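Local coordinates for beta-amyloid-like protein (Caenorhabditis elegans, PDB 3K66), which is a worm homologue of human amyloid precursor protein that binds heparin through its E2 domain and probably takes part in cell adhesion and neural development, at residues E27-K32 with E78-M83; R176-L181 with T200-Y205. All coordinates share one frame; numbering follows the deposited sequence.

Contact 1 of 2, residues E27-K32 with E78-M83; sequences EKHRKK and EEHKRM
His-29 and His-80 lay their imidazole rings one over the other where helix 14-53 passes helix 55-119 in an antiparallel helical hairpin of the E2 domain, and this pair is the compact part of the contact. The rings form an offset stack with centroids 4.1 Å apart and planes only 2° from parallel. The slip between them brings the methylene of His-80 over the partner ring: His-80 CB lies 3.6 Å from the centroid of the His-29 ring, 11° off its normal, a CH-pi contact. On both residues CG is anti to the backbone N (chi1 -174° at His-29), which carries each ring out from its own helix into the space between the two. Here the helices come close, with CA of His-29 6.9 Å from CA of His-80. Met-25, about one turn before His-29, also touches His-80. Replacing His-29 by alanine removes the ring, and His-80 is likely to lose its stacking partner and turn more easily.

The other side of the contact is looser and more polar. Lys-32 and Glu-79 reach across with extended chains that meet at about a right angle, and they form a salt bridge whose hydrogen bond is weak, Lys-32 NZ lying 3.3 Å from Glu-79 OE2. Lys-28 NZ, 6.0 Å from the same Glu-79 OE2, adds a second positive charge nearby without touching it. None of the four residues that meet is fully buried. Two stacked imidazolium ions would repel each other, so the offset stacking is likely to favour at least one neutral ring, and this join between the helices may respond to pH.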
loop_
_atom_site.group_PDB
_atom_site.type_symbol
_atom_site.label_atom_id
_atom_site.label_comp_id
_atom_site.label_asym_id
_atom_site.label_seq_id
_atom_site.Cartn_x
_atom_site.Cartn_y
_atom_site.Cartn_z
ATOM N N GLU A 27 5.779 4.218 -16.955
ATOM C CA GLU A 27 6.170 4.885 -18.198
ATOM C C GLU A 27 6.955 3.974 -19.139
ATOM O O GLU A 27 6.744 3.980 -20.349
ATOM C CB GLU A 27 7.008 6.117 -17.890
ATOM C CG GLU A 27 7.305 6.969 -19.108
ATOM C CD GLU A 27 8.583 7.759 -18.951
ATOM O OE1 GLU A 27 8.703 8.509 -17.953
ATOM O OE2 GLU A 27 9.464 7.634 -19.831
ATOM N N LYS A 28 7.870 3.193 -18.590
ATOM C CA LYS A 28 8.641 2.307 -19.423
ATOM C C LYS A 28 7.660 1.356 -20.087
ATOM O O LYS A 28 7.787 1.021 -21.266
ATOM C CB LYS A 28 9.685 1.551 -18.590
ATOM C CG LYS A 28 10.642 0.745 -19.447
ATOM C CD LYS A 28 11.625 -0.077 -18.618
ATOM C CE LYS A 28 12.468 -0.976 -19.512
ATOM N NZ LYS A 28 13.255 -1.932 -18.695
ATOM N N HIS A 29 6.653 0.934 -19.336
ATOM C CA HIS A 29 5.656 0.031 -19.900
ATOM C C HIS A 29 4.910 0.714 -21.065
ATOM O O HIS A 29 4.750 0.138 -22.131
ATOM C CB HIS A 29 4.648 -0.403 -18.830
ATOM C CG HIS A 29 3.688 -1.444 -19.309
ATOM N ND1 HIS A 29 2.332 -1.387 -19.049
ATOM C CD2 HIS A 29 3.879 -2.557 -20.055
ATOM C CE1 HIS A 29 1.737 -2.415 -19.620
ATOM N NE2 HIS A 29 2.649 -3.143 -20.237
ATOM N N ARG A 30 4.471 1.950 -20.849
ATOM C CA ARG A 30 3.755 2.701 -21.871
ATOM C C ARG A 30 4.578 2.834 -23.175
ATOM O O ARG A 30 4.031 2.862 -24.293
ATOM C CB ARG A 30 3.377 4.082 -21.319
ATOM C CG ARG A 30 1.881 4.373 -21.318
ATOM C CD ARG A 30 1.517 5.382 -20.236
ATOM N NE ARG A 30 2.654 6.230 -19.869
ATOM C CZ ARG A 30 3.067 6.418 -18.620
ATOM N NH1 ARG A 30 2.423 5.822 -17.621
ATOM N NH2 ARG A 30 4.140 7.160 -18.383
ATOM N N LYS A 31 5.899 2.887 -23.023
ATOM C CA LYS A 31 6.803 3.003 -24.153
ATOM C C LYS A 31 6.671 1.771 -25.008
ATOM O O LYS A 31 6.605 1.866 -26.231
ATOM C CB LYS A 31 8.239 3.130 -23.677
ATOM C CG LYS A 31 8.662 4.490 -23.672
ATOM N N LYS A 32 6.624 0.611 -24.358
ATOM C CA LYS A 32 6.503 -0.653 -25.074
ATOM C C LYS A 32 5.143 -0.834 -25.717
ATOM O O LYS A 32 5.064 -1.239 -26.874
ATOM C CB LYS A 32 6.774 -1.844 -24.154
ATOM C CG LYS A 32 8.211 -1.943 -23.661
ATOM C CD LYS A 32 8.480 -3.300 -22.995
ATOM C CE LYS A 32 9.961 -3.497 -22.666
ATOM N NZ LYS A 32 10.257 -4.896 -22.251
ATOM N N GLU A 78 1.816 -9.798 -18.902
ATOM C CA GLU A 78 2.391 -10.628 -17.856
ATOM C C GLU A 78 3.563 -9.923 -17.209
ATOM O O GLU A 78 3.618 -9.774 -15.999
ATOM C CB GLU A 78 2.874 -11.954 -18.429
ATOM C CG GLU A 78 1.921 -13.105 -18.204
ATOM C CD GLU A 78 2.377 -14.361 -18.922
ATOM O OE1 GLU A 78 3.599 -14.590 -18.976
ATOM O OE2 GLU A 78 1.519 -15.119 -19.430
ATOM N N GLU A 79 4.511 -9.506 -18.027
ATOM C CA GLU A 79 5.679 -8.827 -17.525
ATOM C C GLU A 79 5.298 -7.653 -16.631
ATOM O O GLU A 79 5.783 -7.569 -15.511
ATOM C CB GLU A 79 6.531 -8.343 -18.690
ATOM C CG GLU A 79 7.880 -7.812 -18.276
ATOM C CD GLU A 79 8.641 -7.240 -19.458
ATOM O OE1 GLU A 79 8.936 -7.997 -20.403
ATOM O OE2 GLU A 79 8.923 -6.030 -19.451
ATOM N N HIS A 80 4.427 -6.757 -17.101
ATOM C CA HIS A 80 4.048 -5.597 -16.285
ATOM C C HIS A 80 3.423 -6.066 -14.989
ATOM O O HIS A 80 3.620 -5.459 -13.939
ATOM C CB HIS A 80 3.087 -4.668 -17.044
ATOM C CG HIS A 80 2.660 -3.465 -16.260
ATOM N ND1 HIS A 80 1.351 -3.257 -15.866
ATOM C CD2 HIS A 80 3.369 -2.428 -15.759
ATOM C CE1 HIS A 80 1.282 -2.152 -15.151
ATOM N NE2 HIS A 80 2.491 -1.629 -15.069
ATOM N N LYS A 81 2.676 -7.161 -15.051
ATOM C CA LYS A 81 2.058 -7.698 -13.844
ATOM C C LYS A 81 3.136 -8.313 -12.938
ATOM O O LYS A 81 3.105 -8.168 -11.719
ATOM C CB LYS A 81 1.006 -8.748 -14.201
ATOM C CG LYS A 81 0.340 -9.201 -13.034
ATOM N N ARG A 82 4.097 -8.999 -13.538
ATOM C CA ARG A 82 5.160 -9.589 -12.755
ATOM C C ARG A 82 5.962 -8.475 -12.096
ATOM O O ARG A 82 6.128 -8.465 -10.875
ATOM C CB ARG A 82 6.055 -10.480 -13.633
ATOM C CG ARG A 82 7.359 -10.933 -12.982
ATOM C CD ARG A 82 8.489 -10.027 -13.419
ATOM N NE ARG A 82 9.722 -10.254 -12.679
ATOM C CZ ARG A 82 10.837 -9.554 -12.877
ATOM N NH1 ARG A 82 10.852 -8.589 -13.791
ATOM N NH2 ARG A 82 11.939 -9.825 -12.177
ATOM N N MET A 83 6.441 -7.520 -12.884
ATOM C CA MET A 83 7.221 -6.417 -12.321
ATOM C C MET A 83 6.459 -5.562 -11.309
ATOM O O MET A 83 7.056 -5.016 -10.383
ATOM C CB MET A 83 7.750 -5.514 -13.431
ATOM C CG MET A 83 8.738 -6.200 -14.350
ATOM S SD MET A 83 9.445 -5.020 -15.472
ATOM C CE MET A 83 10.381 -6.085 -16.502
#

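Contact 2 of 2, residues R176-L181 with T200-Y205; sequences RINGTL and TYWKDY
The carbonyl O of Arg-176, the residue just before the Ile-177 that meets Trp-202, takes two bonds from one threonine: Thr-180 N at 2.7 Å and, from above the carbonyl plane, Thr-180 OG1 at 2.6 Å. The hydroxyl of buried Thr-180 is thus satisfied within its own helix. Across the contact the indole of Trp-202 does the touching. Ile-177 has CG2 anti to its backbone nitrogen, which sets that methyl over one face of the indole, 3.3 Å from the centroid of the six-membered ring and 10° off its normal. Its CD1 reaches back to Trp-202 NE1 at 3.5 Å. At the edge of the indole, Asn-178 ND2 approaches Trp-202 CZ3 to 3.4 Å, the amide turned 78° from the ring. Leu-181 CD1 comes in obliquely, 3.7 Å from Trp-202 CZ3. One large aromatic side chain thus spans an antiparallel helix pair of this all-helical fold, the segment axes 12.9 Å apart at 157°. Both helices also meet helix 123-154: Ile-177 touches Glu-138, which accepts a weak hydrogen bond from Trp-202 NE1, and Arg-176 forms a salt bridge with Glu-137, while the partly exposed indole lies between the pair.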
loop_
_atom_site.group_PDB
_atom_site.type_symbol
_atom_site.label_atom_id
_atom_site.label_comp_id
_atom_site.label_asym_id
_atom_site.label_seq_id
_atom_site.Cartn_x
_atom_site.Cartn_y
_atom_site.Cartn_z
ATOM N N ARG A 176 -3.665 -4.193 21.151
ATOM C CA ARG A 176 -2.474 -3.458 21.571
ATOM C C ARG A 176 -2.868 -2.041 22.073
ATOM O O ARG A 176 -2.452 -1.615 23.159
ATOM C CB ARG A 176 -1.436 -3.357 20.429
ATOM C CG ARG A 176 -0.683 -4.645 20.127
ATOM C CD ARG A 176 0.343 -4.437 19.035
ATOM N NE ARG A 176 -0.294 -4.154 17.756
ATOM C CZ ARG A 176 -0.533 -5.061 16.814
ATOM N NH1 ARG A 176 -0.180 -6.330 16.987
ATOM N NH2 ARG A 176 -1.160 -4.698 15.699
ATOM N N ILE A 177 -3.688 -1.312 21.318
ATOM C CA ILE A 177 -4.081 0.037 21.778
ATOM C C ILE A 177 -4.816 -0.021 23.121
ATOM O O ILE A 177 -4.564 0.791 24.011
ATOM C CB ILE A 177 -4.956 0.816 20.731
ATOM C CG1 ILE A 177 -4.109 1.119 19.492
ATOM C CG2 ILE A 177 -5.422 2.161 21.302
ATOM C CD1 ILE A 177 -4.846 1.821 18.379
ATOM N N ASN A 178 -5.736 -0.958 23.296
ATOM C CA ASN A 178 -6.390 -1.001 24.595
ATOM C C ASN A 178 -5.363 -1.350 25.664
ATOM O O ASN A 178 -5.228 -0.643 26.664
ATOM C CB ASN A 178 -7.568 -1.975 24.601
ATOM C CG ASN A 178 -8.829 -1.324 24.054
ATOM O OD1 ASN A 178 -9.660 -1.972 23.444
ATOM N ND2 ASN A 178 -8.967 -0.013 24.278
ATOM N N GLY A 179 -4.607 -2.415 25.430
ATOM C CA GLY A 179 -3.587 -2.793 26.378
ATOM C C GLY A 179 -2.729 -1.592 26.732
ATOM O O GLY A 179 -2.415 -1.345 27.894
ATOM N N THR A 180 -2.363 -0.806 25.733
ATOM C CA THR A 180 -1.521 0.344 26.013
ATOM C C THR A 180 -2.226 1.370 26.913
ATOM O O THR A 180 -1.587 2.014 27.745
ATOM C CB THR A 180 -1.041 0.966 24.709
ATOM O OG1 THR A 180 -0.489 -0.066 23.882
ATOM C CG2 THR A 180 0.039 1.990 24.975
ATOM N N LEU A 181 -3.545 1.498 26.767
ATOM C CA LEU A 181 -4.338 2.404 27.603
ATOM C C LEU A 181 -4.409 1.810 29.023
ATOM O O LEU A 181 -4.388 2.538 30.028
ATOM C CB LEU A 181 -5.746 2.580 27.011
ATOM C CG LEU A 181 -5.803 3.457 25.747
ATOM C CD1 LEU A 181 -6.870 2.965 24.765
ATOM C CD2 LEU A 181 -6.095 4.883 26.154
ATOM N N THR A 200 -10.652 9.924 23.277
ATOM C CA THR A 200 -11.341 10.760 22.303
ATOM C C THR A 200 -10.407 10.998 21.108
ATOM O O THR A 200 -10.812 10.917 19.933
ATOM C CB THR A 200 -11.764 12.087 22.928
ATOM O OG1 THR A 200 -12.586 11.818 24.069
ATOM C CG2 THR A 200 -12.559 12.937 21.911
ATOM N N TYR A 201 -9.142 11.259 21.417
ATOM C CA TYR A 201 -8.155 11.478 20.376
ATOM C C TYR A 201 -8.135 10.283 19.450
ATOM O O TYR A 201 -8.022 10.419 18.233
ATOM C CB TYR A 201 -6.758 11.665 20.959
ATOM C CG TYR A 201 -5.690 11.841 19.895
ATOM C CD1 TYR A 201 -5.563 13.035 19.186
ATOM C CD2 TYR A 201 -4.808 10.800 19.597
ATOM C CE1 TYR A 201 -4.585 13.183 18.214
ATOM C CE2 TYR A 201 -3.835 10.938 18.635
ATOM C CZ TYR A 201 -3.728 12.136 17.945
ATOM O OH TYR A 201 -2.748 12.276 16.989
ATOM N N TRP A 202 -8.232 9.097 20.032
ATOM C CA TRP A 202 -8.227 7.870 19.240
ATOM C C TRP A 202 -9.455 7.843 18.331
ATOM O O TRP A 202 -9.335 7.593 17.145
ATOM C CB TRP A 202 -8.202 6.665 20.177
ATOM C CG TRP A 202 -8.239 5.331 19.538
ATOM C CD1 TRP A 202 -7.888 5.013 18.258
ATOM C CD2 TRP A 202 -8.468 4.088 20.202
ATOM N NE1 TRP A 202 -7.863 3.639 18.093
ATOM C CE2 TRP A 202 -8.216 3.057 19.272
ATOM C CE3 TRP A 202 -8.856 3.754 21.497
ATOM C CZ2 TRP A 202 -8.332 1.707 19.602
ATOM C CZ3 TRP A 202 -8.975 2.406 21.836
ATOM C CH2 TRP A 202 -8.710 1.393 20.888
ATOM N N LYS A 203 -10.634 8.118 18.880
ATOM C CA LYS A 203 -11.843 8.120 18.068
ATOM C C LYS A 203 -11.731 9.222 17.007
ATOM O O LYS A 203 -12.025 9.005 15.822
ATOM C CB LYS A 203 -13.083 8.332 18.947
ATOM C CG LYS A 203 -14.378 8.609 18.194
ATOM C CD LYS A 203 -14.576 10.109 17.927
ATOM C CE LYS A 203 -16.050 10.451 17.643
ATOM N NZ LYS A 203 -16.609 9.629 16.511
ATOM N N ASP A 204 -11.292 10.405 17.440
ATOM C CA ASP A 204 -11.126 11.520 16.520
ATOM C C ASP A 204 -10.089 11.187 15.450
ATOM O O ASP A 204 -10.344 11.337 14.259
ATOM C CB ASP A 204 -10.729 12.805 17.262
ATOM C CG ASP A 204 -11.916 13.457 17.946
ATOM O OD1 ASP A 204 -13.027 13.313 17.394
ATOM O OD2 ASP A 204 -11.748 14.106 19.012
ATOM N N TYR A 205 -8.917 10.717 15.861
ATOM C CA TYR A 205 -7.889 10.390 14.890
ATOM C C TYR A 205 -8.343 9.337 13.902
ATOM O O TYR A 205 -8.063 9.449 12.724
ATOM C CB TYR A 205 -6.617 9.906 15.561
ATOM C CG TYR A 205 -5.480 9.830 14.572
ATOM C CD1 TYR A 205 -4.824 10.989 14.150
ATOM C CD2 TYR A 205 -5.074 8.610 14.036
ATOM C CE1 TYR A 205 -3.789 10.934 13.220
ATOM C CE2 TYR A 205 -4.040 8.540 13.109
ATOM C CZ TYR A 205 -3.400 9.712 12.709
ATOM O OH TYR A 205 -2.347 9.665 11.832
#

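In the fold
From the N terminus, the chain runs along helix 14-53, turns sharply and returns on helix 55-119; contact 1 ties these two arms together across a hairpin that is almost wholly helical. The chain then passes through helix 123-154 and into helix 163-182. A largely non-regular connection containing the short helix 188-191 leads to helix 195-209, and contact 2 closes this second, smaller excursion. The two closures follow in series, neither nested nor crossed. They lie on opposite sides of the chain's centre, their own centres 42 Å apart, with helix 55-119 extending from the first hairpin into the bundle of later helices.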